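Local atomic coordinates of dihydrolipoyl dehydrogenase (PDB entry 6UZI), a protein that probably oxidises the dihydrolipoyl groups of lipoylated proteins with NAD(+), using a bound FAD and a redox-active disulfide in a two-subunit assembly. Residues Ile422-Ala427 and Pro454-Ala459; Phe387-Arg390 and Arg394-Ala397; Tyr360-Val365 and Ser398-Gly403; Tyr352-Gly357 and Ala436-Ala441. All blocks are in the same frame, centred on the assembly; numbering follows the deposited sequence.

Contact 1 of 4, residues Ile422-Ala427 and Pro454-Ala459. With ZN (zinc ion), chain F.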
# COMPACT_ATOMS: atom_id res chain seq x y z
N ILE A 422 1.81 -9.38 -7.92
CA ILE A 422 2.42 -10.08 -6.79
C ILE A 422 3.63 -9.26 -6.38
O ILE A 422 4.49 -8.96 -7.21
CB ILE A 422 2.79 -11.54 -7.12
CG1 ILE A 422 3.46 -12.20 -5.92
CG2 ILE A 422 3.68 -11.62 -8.36
CD1 ILE A 422 3.61 -13.67 -6.08
N GLY A 423 3.66 -8.83 -5.13
CA GLY A 423 4.72 -7.95 -4.68
C GLY A 423 4.35 -7.34 -3.35
O GLY A 423 3.27 -7.59 -2.81
N ALA A 424 5.27 -6.52 -2.83
CA ALA A 424 5.03 -5.85 -1.56
C ALA A 424 3.82 -4.94 -1.65
O ALA A 424 3.64 -4.22 -2.64
CB ALA A 424 6.26 -5.04 -1.15
N ARG A 425 2.97 -5.00 -0.62
CA ARG A 425 1.80 -4.14 -0.47
C ARG A 425 0.78 -4.30 -1.61
O ARG A 425 -0.01 -3.38 -1.86
CB ARG A 425 2.20 -2.66 -0.34
CG ARG A 425 3.16 -2.37 0.77
CD ARG A 425 3.45 -0.88 0.86
NE ARG A 425 4.25 -0.57 2.04
CZ ARG A 425 4.41 0.66 2.52
NH1 ARG A 425 3.81 1.68 1.93
NH2 ARG A 425 5.15 0.85 3.61
N ALA A 426 0.79 -5.43 -2.30
CA ALA A 426 -0.16 -5.62 -3.40
C ALA A 426 -1.60 -5.57 -2.92
O ALA A 426 -2.49 -5.21 -3.69
CB ALA A 426 0.12 -6.93 -4.13
N ALA A 427 -1.84 -5.97 -1.67
CA ALA A 427 -3.20 -5.96 -1.16
C ALA A 427 -3.81 -4.56 -1.19
O ALA A 427 -5.03 -4.42 -1.30
CB ALA A 427 -3.24 -6.53 0.26
N PRO A 454 9.90 7.36 -4.26
CA PRO A 454 9.82 5.94 -4.64
C PRO A 454 8.68 5.18 -3.95
O PRO A 454 8.58 5.23 -2.72
CB PRO A 454 11.17 5.41 -4.19
CG PRO A 454 11.49 6.23 -2.97
CD PRO A 454 10.89 7.59 -3.20
N THR A 455 7.83 4.50 -4.72
CA THR A 455 6.76 3.68 -4.17
C THR A 455 6.67 2.39 -4.96
O THR A 455 7.21 2.27 -6.06
CB THR A 455 5.41 4.39 -4.21
OG1 THR A 455 5.10 4.74 -5.57
CG2 THR A 455 5.42 5.63 -3.34
N TYR A 456 5.95 1.42 -4.40
CA TYR A 456 5.74 0.17 -5.12
C TYR A 456 4.78 0.36 -6.29
O TYR A 456 4.84 -0.39 -7.27
CB TYR A 456 5.23 -0.91 -4.17
CG TYR A 456 6.20 -1.22 -3.06
CD1 TYR A 456 5.92 -0.87 -1.74
CD2 TYR A 456 7.43 -1.81 -3.34
CE1 TYR A 456 6.82 -1.14 -0.73
CE2 TYR A 456 8.34 -2.08 -2.33
CZ TYR A 456 8.03 -1.75 -1.03
OH TYR A 456 8.93 -2.01 -0.02
N THR A 457 3.90 1.36 -6.21
CA THR A 457 2.94 1.60 -7.28
C THR A 457 3.60 2.07 -8.57
O THR A 457 2.97 1.98 -9.63
CB THR A 457 1.89 2.64 -6.84
OG1 THR A 457 2.54 3.85 -6.43
CG2 THR A 457 1.05 2.10 -5.69
N GLU A 458 4.86 2.52 -8.52
CA GLU A 458 5.54 2.88 -9.76
C GLU A 458 5.66 1.68 -10.68
O GLU A 458 5.75 1.85 -11.91
CB GLU A 458 6.94 3.45 -9.47
CG GLU A 458 6.95 4.71 -8.64
CD GLU A 458 8.28 5.42 -8.67
OE1 GLU A 458 9.15 5.09 -7.84
OE2 GLU A 458 8.46 6.31 -9.53
N ALA A 459 5.64 0.47 -10.13
CA ALA A 459 5.64 -0.72 -10.96
C ALA A 459 4.37 -0.81 -11.79
O ALA A 459 4.41 -1.29 -12.94
CB ALA A 459 5.79 -1.98 -10.11
ZN ZN F . 10.39 6.64 -10.48

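Contact 2 of 4, residues Phe387-Arg390 and Arg394-Ala397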
# COMPACT_ATOMS: atom_id res chain seq x y z
N PHE A 387 6.18 -5.45 -15.50
CA PHE A 387 7.36 -4.84 -14.90
C PHE A 387 7.73 -5.56 -13.61
O PHE A 387 6.86 -5.85 -12.79
CB PHE A 387 7.13 -3.36 -14.62
CG PHE A 387 8.35 -2.64 -14.13
CD1 PHE A 387 9.30 -2.17 -15.03
CD2 PHE A 387 8.55 -2.42 -12.78
CE1 PHE A 387 10.43 -1.50 -14.59
CE2 PHE A 387 9.67 -1.75 -12.33
CZ PHE A 387 10.62 -1.29 -13.25
N PRO A 388 9.01 -5.85 -13.39
CA PRO A 388 9.41 -6.61 -12.20
C PRO A 388 9.59 -5.74 -10.95
O PRO A 388 10.08 -4.61 -11.02
CB PRO A 388 10.74 -7.24 -12.63
CG PRO A 388 11.32 -6.24 -13.60
CD PRO A 388 10.14 -5.63 -14.33
N MET A 389 9.22 -6.31 -9.80
CA MET A 389 9.29 -5.57 -8.54
C MET A 389 10.73 -5.32 -8.11
O MET A 389 11.01 -4.32 -7.44
CB MET A 389 8.56 -6.32 -7.43
CG MET A 389 7.06 -6.43 -7.62
SD MET A 389 6.23 -4.84 -7.57
CE MET A 389 6.50 -4.36 -5.87
N ARG A 390 11.65 -6.22 -8.46
CA ARG A 390 13.04 -6.07 -8.05
C ARG A 390 13.71 -4.85 -8.67
O ARG A 390 14.76 -4.42 -8.18
CB ARG A 390 13.81 -7.36 -8.38
CG ARG A 390 13.77 -7.74 -9.86
CD ARG A 390 14.38 -9.12 -10.10
NE ARG A 390 13.73 -9.82 -11.21
CZ ARG A 390 14.14 -9.80 -12.48
NH1 ARG A 390 15.23 -9.11 -12.82
NH2 ARG A 390 13.47 -10.47 -13.40
N ARG A 394 12.32 1.48 -4.44
CA ARG A 394 11.67 1.22 -3.16
C ARG A 394 11.91 -0.21 -2.69
O ARG A 394 12.19 -0.44 -1.50
CB ARG A 394 10.18 1.52 -3.26
CG ARG A 394 9.46 1.53 -1.93
CD ARG A 394 9.97 2.66 -1.06
NE ARG A 394 9.47 2.59 0.31
CZ ARG A 394 10.15 2.04 1.32
NH1 ARG A 394 11.34 1.51 1.11
NH2 ARG A 394 9.63 2.03 2.54
N SER A 395 11.83 -1.18 -3.60
CA SER A 395 12.04 -2.58 -3.22
C SER A 395 13.48 -2.84 -2.82
O SER A 395 13.74 -3.61 -1.89
CB SER A 395 11.65 -3.51 -4.37
OG SER A 395 10.37 -3.18 -4.87
N ARG A 396 14.44 -2.22 -3.51
CA ARG A 396 15.84 -2.39 -3.13
C ARG A 396 16.08 -1.86 -1.72
O ARG A 396 16.87 -2.43 -0.96
CB ARG A 396 16.75 -1.68 -4.12
CG ARG A 396 17.02 -2.43 -5.41
CD ARG A 396 17.83 -1.57 -6.37
NE ARG A 396 18.10 -2.24 -7.64
CZ ARG A 396 17.60 -1.85 -8.80
NH1 ARG A 396 17.90 -2.52 -9.91
NH2 ARG A 396 16.81 -0.79 -8.87
N ALA A 397 15.40 -0.77 -1.34
CA ALA A 397 15.64 -0.17 -0.04
C ALA A 397 15.05 -1.02 1.08
O ALA A 397 15.62 -1.06 2.18
CB ALA A 397 15.08 1.25 0.01

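Contact 3 of 4, residues Tyr360-Val365 and Ser398-Gly403. With FAD (flavin-adenine dinucleotide), chain E; EDO (1,2-ethanediol), chain J.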
# COMPACT_ATOMS: atom_id res chain seq x y z
N TYR A 360 -3.02 -13.00 1.12
CA TYR A 360 -2.27 -12.23 2.09
C TYR A 360 -0.95 -12.87 2.50
O TYR A 360 -0.48 -12.67 3.62
CB TYR A 360 -3.14 -11.95 3.32
CG TYR A 360 -4.27 -10.99 3.02
CD1 TYR A 360 -4.15 -9.64 3.32
CD2 TYR A 360 -5.44 -11.43 2.42
CE1 TYR A 360 -5.18 -8.76 3.05
CE2 TYR A 360 -6.47 -10.56 2.14
CZ TYR A 360 -6.34 -9.22 2.46
OH TYR A 360 -7.37 -8.35 2.19
N THR A 361 -0.30 -13.59 1.58
CA THR A 361 1.07 -14.02 1.82
C THR A 361 2.02 -12.82 1.71
O THR A 361 1.59 -11.68 1.54
CB THR A 361 1.45 -15.12 0.83
OG1 THR A 361 1.20 -14.67 -0.51
CG2 THR A 361 0.65 -16.35 1.08
N TRP A 362 3.31 -13.08 1.82
CA TRP A 362 4.33 -12.04 1.60
C TRP A 362 5.37 -12.55 0.61
O TRP A 362 6.17 -13.45 0.97
CB TRP A 362 4.99 -11.61 2.91
CG TRP A 362 5.78 -10.33 2.75
CD1 TRP A 362 7.13 -10.20 2.75
CD2 TRP A 362 5.25 -9.02 2.55
NE1 TRP A 362 7.49 -8.89 2.57
CE2 TRP A 362 6.35 -8.14 2.44
CE3 TRP A 362 3.95 -8.49 2.45
CZ2 TRP A 362 6.20 -6.77 2.25
CZ3 TRP A 362 3.80 -7.13 2.25
CH2 TRP A 362 4.92 -6.28 2.15
N PRO A 363 5.43 -12.00 -0.61
CA PRO A 363 4.67 -10.84 -1.10
C PRO A 363 3.17 -11.08 -1.20
O PRO A 363 2.73 -12.22 -1.33
CB PRO A 363 5.25 -10.61 -2.49
CG PRO A 363 5.71 -11.95 -2.92
CD PRO A 363 6.26 -12.58 -1.68
N GLU A 364 2.40 -10.00 -1.10
CA GLU A 364 0.96 -10.11 -1.29
C GLU A 364 0.62 -10.34 -2.76
O GLU A 364 1.38 -9.96 -3.66
CB GLU A 364 0.27 -8.86 -0.77
CG GLU A 364 0.19 -8.78 0.75
CD GLU A 364 -0.04 -7.36 1.27
OE1 GLU A 364 -0.13 -6.42 0.45
OE2 GLU A 364 -0.14 -7.20 2.51
N VAL A 365 -0.53 -10.96 -3.00
CA VAL A 365 -1.02 -11.28 -4.33
C VAL A 365 -2.41 -10.66 -4.47
O VAL A 365 -3.24 -10.78 -3.57
CB VAL A 365 -1.09 -12.80 -4.57
CG1 VAL A 365 -1.50 -13.11 -6.00
CG2 VAL A 365 0.23 -13.45 -4.22
N SER A 398 13.92 -1.68 0.84
CA SER A 398 13.24 -2.47 1.86
C SER A 398 13.60 -3.95 1.83
O SER A 398 13.27 -4.67 2.78
CB SER A 398 11.72 -2.33 1.72
OG SER A 398 11.23 -3.12 0.65
N MET A 399 14.23 -4.43 0.75
CA MET A 399 14.55 -5.83 0.48
C MET A 399 13.32 -6.66 0.15
O MET A 399 13.42 -7.88 0.05
CB MET A 399 15.34 -6.49 1.62
CG MET A 399 16.62 -5.77 1.95
SD MET A 399 17.77 -6.79 2.90
CE MET A 399 17.05 -6.65 4.52
N ASP A 400 12.16 -6.03 -0.05
CA ASP A 400 10.96 -6.74 -0.49
C ASP A 400 10.89 -6.66 -2.01
O ASP A 400 10.14 -5.87 -2.60
CB ASP A 400 9.72 -6.17 0.19
CG ASP A 400 9.76 -6.33 1.71
OD1 ASP A 400 10.22 -7.39 2.18
OD2 ASP A 400 9.34 -5.40 2.43
N THR A 401 11.68 -7.52 -2.66
CA THR A 401 11.95 -7.42 -4.09
C THR A 401 11.24 -8.46 -4.94
O THR A 401 11.38 -8.43 -6.17
CB THR A 401 13.45 -7.51 -4.33
OG1 THR A 401 13.95 -8.71 -3.73
CG2 THR A 401 14.15 -6.32 -3.72
N ASP A 402 10.51 -9.40 -4.34
CA ASP A 402 9.88 -10.45 -5.14
C ASP A 402 8.64 -9.93 -5.85
O ASP A 402 7.89 -9.11 -5.31
CB ASP A 402 9.49 -11.65 -4.27
CG ASP A 402 10.70 -12.44 -3.81
OD1 ASP A 402 11.84 -12.08 -4.17
OD2 ASP A 402 10.50 -13.43 -3.08
N GLY A 403 8.44 -10.40 -7.07
CA GLY A 403 7.16 -10.27 -7.73
C GLY A 403 7.21 -9.48 -9.02
O GLY A 403 8.27 -9.06 -9.50
PA FAD E . -20.11 -15.49 7.21
O1A FAD E . -18.98 -14.59 7.55
O2A FAD E . -19.56 -16.83 6.73
O5B FAD E . -20.93 -15.80 8.55
C5B FAD E . -22.37 -15.78 8.47
C4B FAD E . -22.91 -15.90 9.87
O4B FAD E . -24.22 -16.49 9.83
C3B FAD E . -22.08 -16.75 10.84
O3B FAD E . -21.61 -15.92 11.89
C2B FAD E . -23.08 -17.79 11.39
O2B FAD E . -22.92 -18.02 12.79
C1B FAD E . -24.42 -17.13 11.07
N9A FAD E . -25.54 -18.06 10.90
C8A FAD E . -25.61 -19.11 10.02
N7A FAD E . -26.76 -19.74 10.04
C5A FAD E . -27.50 -19.06 11.00
C6A FAD E . -28.80 -19.22 11.49
N6A FAD E . -29.65 -20.15 11.03
N1A FAD E . -29.22 -18.38 12.46
C2A FAD E . -28.39 -17.43 12.89
N3A FAD E . -27.14 -17.17 12.50
C4A FAD E . -26.75 -18.02 11.54
N1 FAD E . -12.23 -13.34 2.77
C2 FAD E . -11.64 -12.20 2.33
O2 FAD E . -12.24 -11.41 1.62
N3 FAD E . -10.33 -11.92 2.70
C4 FAD E . -9.53 -12.69 3.51
O4 FAD E . -8.38 -12.33 3.78
C4X FAD E . -10.16 -13.90 3.97
N5 FAD E . -9.49 -14.68 4.77
C5X FAD E . -10.13 -15.81 5.26
C6 FAD E . -9.45 -16.62 6.16
C7 FAD E . -10.06 -17.73 6.74
C7M FAD E . -9.30 -18.57 7.72
C8 FAD E . -11.40 -18.03 6.40
C8M FAD E . -12.12 -19.18 7.05
C9 FAD E . -12.07 -17.23 5.49
C9A FAD E . -11.46 -16.12 4.92
N10 FAD E . -12.14 -15.26 4.04
C10 FAD E . -11.52 -14.14 3.55
C1' FAD E . -13.53 -15.53 3.66
C2' FAD E . -14.52 -14.70 4.47
O2' FAD E . -14.57 -15.16 5.82
C3' FAD E . -15.92 -14.74 3.84
O3' FAD E . -15.82 -14.56 2.44
C4' FAD E . -16.85 -13.67 4.42
O4' FAD E . -16.84 -13.80 5.85
C5' FAD E . -18.26 -13.75 3.88
O5' FAD E . -19.12 -13.72 5.03
P FAD E . -20.74 -13.68 4.99
O1P FAD E . -21.36 -12.42 5.49
O2P FAD E . -21.33 -14.09 3.65
O3P FAD E . -20.98 -14.88 6.01
C1 EDO J . 12.14 -10.54 2.55
O1 EDO J . 11.70 -11.70 3.28
C2 EDO J . 12.88 -10.92 1.26
O2 EDO J . 14.27 -10.58 1.33

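Contact 4 of 4, residues Tyr352-Gly357 and Ala436-Ala441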
# COMPACT_ATOMS: atom_id res chain seq x y z
N TYR A 352 -19.24 -7.37 -10.93
CA TYR A 352 -18.50 -8.48 -10.35
C TYR A 352 -17.13 -8.67 -11.01
O TYR A 352 -16.23 -9.22 -10.38
CB TYR A 352 -19.34 -9.76 -10.46
CG TYR A 352 -20.51 -9.80 -9.50
CD1 TYR A 352 -20.35 -10.26 -8.19
CD2 TYR A 352 -21.77 -9.33 -9.87
CE1 TYR A 352 -21.42 -10.30 -7.30
CE2 TYR A 352 -22.84 -9.35 -8.99
CZ TYR A 352 -22.66 -9.83 -7.70
OH TYR A 352 -23.72 -9.85 -6.83
N ASN A 353 -16.95 -8.15 -12.23
CA ASN A 353 -15.63 -8.22 -12.85
C ASN A 353 -14.62 -7.31 -12.15
O ASN A 353 -13.42 -7.53 -12.29
CB ASN A 353 -15.74 -7.84 -14.33
CG ASN A 353 -14.50 -8.24 -15.12
OD1 ASN A 353 -13.98 -9.34 -14.96
ND2 ASN A 353 -14.02 -7.34 -15.97
N LEU A 354 -15.09 -6.33 -11.37
CA LEU A 354 -14.22 -5.36 -10.72
C LEU A 354 -14.14 -5.56 -9.22
O LEU A 354 -13.83 -4.62 -8.49
CB LEU A 354 -14.68 -3.93 -11.03
CG LEU A 354 -14.65 -3.58 -12.52
CD1 LEU A 354 -14.91 -2.11 -12.72
CD2 LEU A 354 -13.31 -3.99 -13.14
N ILE A 355 -14.41 -6.78 -8.75
CA ILE A 355 -14.22 -7.14 -7.35
C ILE A 355 -12.84 -7.77 -7.22
O ILE A 355 -12.60 -8.84 -7.80
CB ILE A 355 -15.31 -8.12 -6.87
CG1 ILE A 355 -16.68 -7.46 -6.96
CG2 ILE A 355 -15.01 -8.59 -5.45
CD1 ILE A 355 -17.81 -8.37 -6.62
N PRO A 356 -11.92 -7.16 -6.48
CA PRO A 356 -10.56 -7.71 -6.42
C PRO A 356 -10.47 -8.93 -5.51
O PRO A 356 -11.27 -9.12 -4.59
CB PRO A 356 -9.74 -6.55 -5.84
CG PRO A 356 -10.75 -5.84 -4.94
CD PRO A 356 -12.07 -5.94 -5.67
N GLY A 357 -9.49 -9.78 -5.80
CA GLY A 357 -9.18 -10.90 -4.94
C GLY A 357 -7.76 -10.79 -4.42
O GLY A 357 -6.84 -10.49 -5.18
N ALA A 436 -9.06 2.39 -11.60
CA ALA A 436 -8.70 2.59 -13.00
C ALA A 436 -9.68 1.87 -13.92
O ALA A 436 -10.17 2.45 -14.90
CB ALA A 436 -7.27 2.12 -13.25
N MET A 437 -9.97 0.60 -13.63
CA MET A 437 -10.88 -0.16 -14.49
C MET A 437 -12.32 0.33 -14.36
O MET A 437 -13.10 0.22 -15.31
CB MET A 437 -10.78 -1.66 -14.19
CG MET A 437 -9.40 -2.23 -14.45
SD MET A 437 -9.34 -4.03 -14.55
CE MET A 437 -10.66 -4.34 -15.71
N GLU A 438 -12.69 0.85 -13.19
CA GLU A 438 -14.04 1.40 -13.05
C GLU A 438 -14.26 2.56 -14.02
O GLU A 438 -15.34 2.70 -14.60
CB GLU A 438 -14.27 1.84 -11.60
CG GLU A 438 -15.72 2.16 -11.28
CD GLU A 438 -16.58 0.91 -11.20
OE1 GLU A 438 -16.23 -0.01 -10.42
OE2 GLU A 438 -17.61 0.85 -11.92
N PHE A 439 -13.23 3.36 -14.25
CA PHE A 439 -13.35 4.45 -15.21
C PHE A 439 -12.87 4.06 -16.60
O PHE A 439 -12.63 4.93 -17.44
CB PHE A 439 -12.61 5.68 -14.68
CG PHE A 439 -13.34 6.35 -13.55
CD1 PHE A 439 -14.41 7.19 -13.80
CD2 PHE A 439 -13.00 6.08 -12.23
CE1 PHE A 439 -15.10 7.80 -12.77
CE2 PHE A 439 -13.69 6.67 -11.19
CZ PHE A 439 -14.74 7.54 -11.46
N ARG A 440 -12.75 2.75 -16.86
CA ARG A 440 -12.43 2.20 -18.17
C ARG A 440 -11.14 2.80 -18.72
O ARG A 440 -11.02 3.10 -19.91
CB ARG A 440 -13.59 2.37 -19.14
CG ARG A 440 -14.84 1.59 -18.72
CD ARG A 440 -15.85 1.46 -19.85
NE ARG A 440 -15.41 0.51 -20.87
CZ ARG A 440 -15.79 0.57 -22.14
NH1 ARG A 440 -16.61 1.53 -22.54
NH2 ARG A 440 -15.35 -0.32 -23.01
N ALA A 441 -10.15 2.93 -17.85
CA ALA A 441 -8.90 3.57 -18.20
C ALA A 441 -8.08 2.71 -19.15
O ALA A 441 -8.12 1.48 -19.10
CB ALA A 441 -8.08 3.86 -16.94
O HOH W 1 -15.91 -2.37 -8.01

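Contact 1 of 4, residues Ile422-Ala427 and Pro454-Ala459
A CH-pi contact, with apolar packing beside it, joins the type II turn between strand 416-423 and helix 426-438 to the turn leading into helix 458-469, in the dimerisation domain. Ala424 sets its methyl over the middle of the Tyr456 ring: CB of Ala424 lies 3.8 Å from the Tyr456 ring centroid, 12° off the ring normal. Arg425 meets the same ring at its edge, where Arg425 CD comes 3.6 Å from Tyr456 CD1. The two side chains cross at about a right angle, and the guanidinium plane stands 58° from the ring, so the aliphatic part of the arginine does the touching and no flat stack forms. The Arg425 chain, extended from CG to NE, carries its charged end past the tyrosine to a salt bridge with Asp428 of the second subunit. The phenol hydroxyl is hydrogen-bonded to Ser398, which fixes the far end of the ring. Two residues beyond Tyr456, the extended Glu458 side chain binds zinc through OE2, 2.2 Å from the metal ion; His453 of the same chain and Glu333 of the second subunit complete the site, which therefore bridges the dimer. His453, just ahead of this turn in the sequence, is also the predicted proton acceptor. Around the ring, Arg394 and Ser395 of helix 393-398 and Met429 of helix 426-438 add further packing, while Gly423 is hydrogen-bonded through its backbone to Glu364 in neighbouring strand 364-369.

Contact 2 of 4, residues Phe387-Arg390 and Arg394-Ala397
Ser395 gives its hydroxyl proton to the backbone carbonyl of Met389, with OG of Ser395 2.9 Å from O of Met389. The donor stands 35° above the carbonyl plane, and the C=O...donor angle is 139°. With chi1 at -49°, the serine OG sits beside its own backbone N and opposite its carbonyl carbon, which turns it toward the 3-10 segment that follows strand 382-388. Alongside this bond, the bent Met389 side chain brings CE to 4.2 Å from Ser395 OG. The second meeting is between Arg390 and Arg396: the Arg390 carbonyl O lies over the centre of one face of the Arg396 guanidinium, 3.9 Å from CZ of Arg396. This is packing of a carbonyl oxygen over the flat group, without a hydrogen bond, and the extended Arg396 chain from CG to NE carries the group there. In the dimerisation domain, the Met389 carbonyl thus ties the short 3-10 segment after strand 382-388, at one edge of the five-stranded antiparallel sheet, to helix 393-398 across a connection of three residues, and the Arg390 carbonyl packs beside it. Farther out, Met389 and Ser395 both pack on Tyr456, and Met389 also touches Ala459 of helix 458-469. The strand end is held by a backbone bond between Met389 and Gly403. On the helix, Arg394 forms a salt bridge with Asp63 of the second subunit, and Arg396 packs on Gln102 of that subunit.

Contact 3 of 4, residues Tyr360-Val365 and Ser398-Gly403
The loop joining strands 357-359 and 364-369 of the antiparallel sheet in the dimerisation domain meets here the loop after helix 393-398, and an indole N-H to carboxylate hydrogen bond links them. Trp362 NE1 donates to Asp400 OD1 at 3.1 Å and 166°. The acceptor lies in the indole plane, yet the oxygen is met from above its carboxylate plane, and the two planes stand 87° apart. Trp362 reaches the aspartate because its CG lies opposite the backbone N (chi1 -166°). Beside the bond, Trp362 CZ2 is 3.4 Å from Asp400 OD2. An ST turn shapes the aspartate's loop: Asp400 N donates to Ser398 OG at 3.1 Å. Next along, Pro363, preceded by a cis peptide bond, packs its CG 4.0 Å from CB of Asp402, whose carboxylate turns to Thr232 and Lys235 of helix 223-236. The same loop reaches the cofactor through Tyr360, in the FAD pocket, whose hydroxyl is hydrogen-bonded to Pro454 of the second subunit. Within the loop, Thr361 OG1 donates to Pro363 O at 3.0 Å. At its cofactor end, Tyr360 CE2 lies 3.1 Å from FAD O4, approached obliquely to the ring.

Contact 4 of 4, residues Tyr352-Gly357 and Ala436-Ala441
The C-terminal end of helix 426-438 packs against the loop between helix 329-343 and strand 357-359, where Leu354 reaches the helix with both of its methyl groups. Its CD2 lies against the base of the methionine, 3.6 Å from CB of Met437. The Met437 side chain, bent at chi3 (50°), also brings its terminal CE to 3.7 Å from Leu354 CD2, so one leucine methyl meets both ends of the methionine. The other methyl is directed at the glutamate, with Leu354 CD1 3.4 Å from Glu438 OE1 and 3.6 Å from CA of Glu438. A chi1 near 180° (-168°) swings Glu438 CG away from its backbone N, and a bend at chi2 brings the carboxylate back alongside the leucine. A water molecule stands near both segments, 3.1 Å from the Leu354 carbonyl O; its link to Glu438 OE1 is long and weak. In the fold, this contact lies at the end of a helix closed by a Schellman motif: Arg440 with positive phi occupies the C-prime position, Ala441 N bonds to Ala436 O at 3.0 Å, and Arg440 N bonds to Met437 O. Arg440 then forms a salt bridge with Glu415. On the loop side, Pro356 packs on Ile430 and Val434 of the same helix, and its carbonyl accepts from His330 of helix 329-343. Glu438 packs on Ile449 of the second subunit, and Ala441 on Phe439 of that subunit.

In the fold
All four contacts lie in the dimerisation domain, and each also touches the second subunit. Contacts 1, 2 and 3 cluster, with centres 8 to 10 Å apart, around one antiparallel sheet: contact 3 uses strand 364-369, contact 1 its neighbour 416-423, and contact 2 the edge strand 382-388. A probable hydrogen bond from Ala427 N to the Glu364 carboxylate joins contacts 1 and 3. Contact 4 stands apart, about 18 Å from contact 1 between centres, yet shares helix 426-438 with it. Along the chain contact 2 falls between the segments of contact 3, which lies between those of contact 4; contact 1 follows contact 3, its segments alternating with those of contact 4. The cluster thus connects the sheet with segments near the bridging zinc site and FAD.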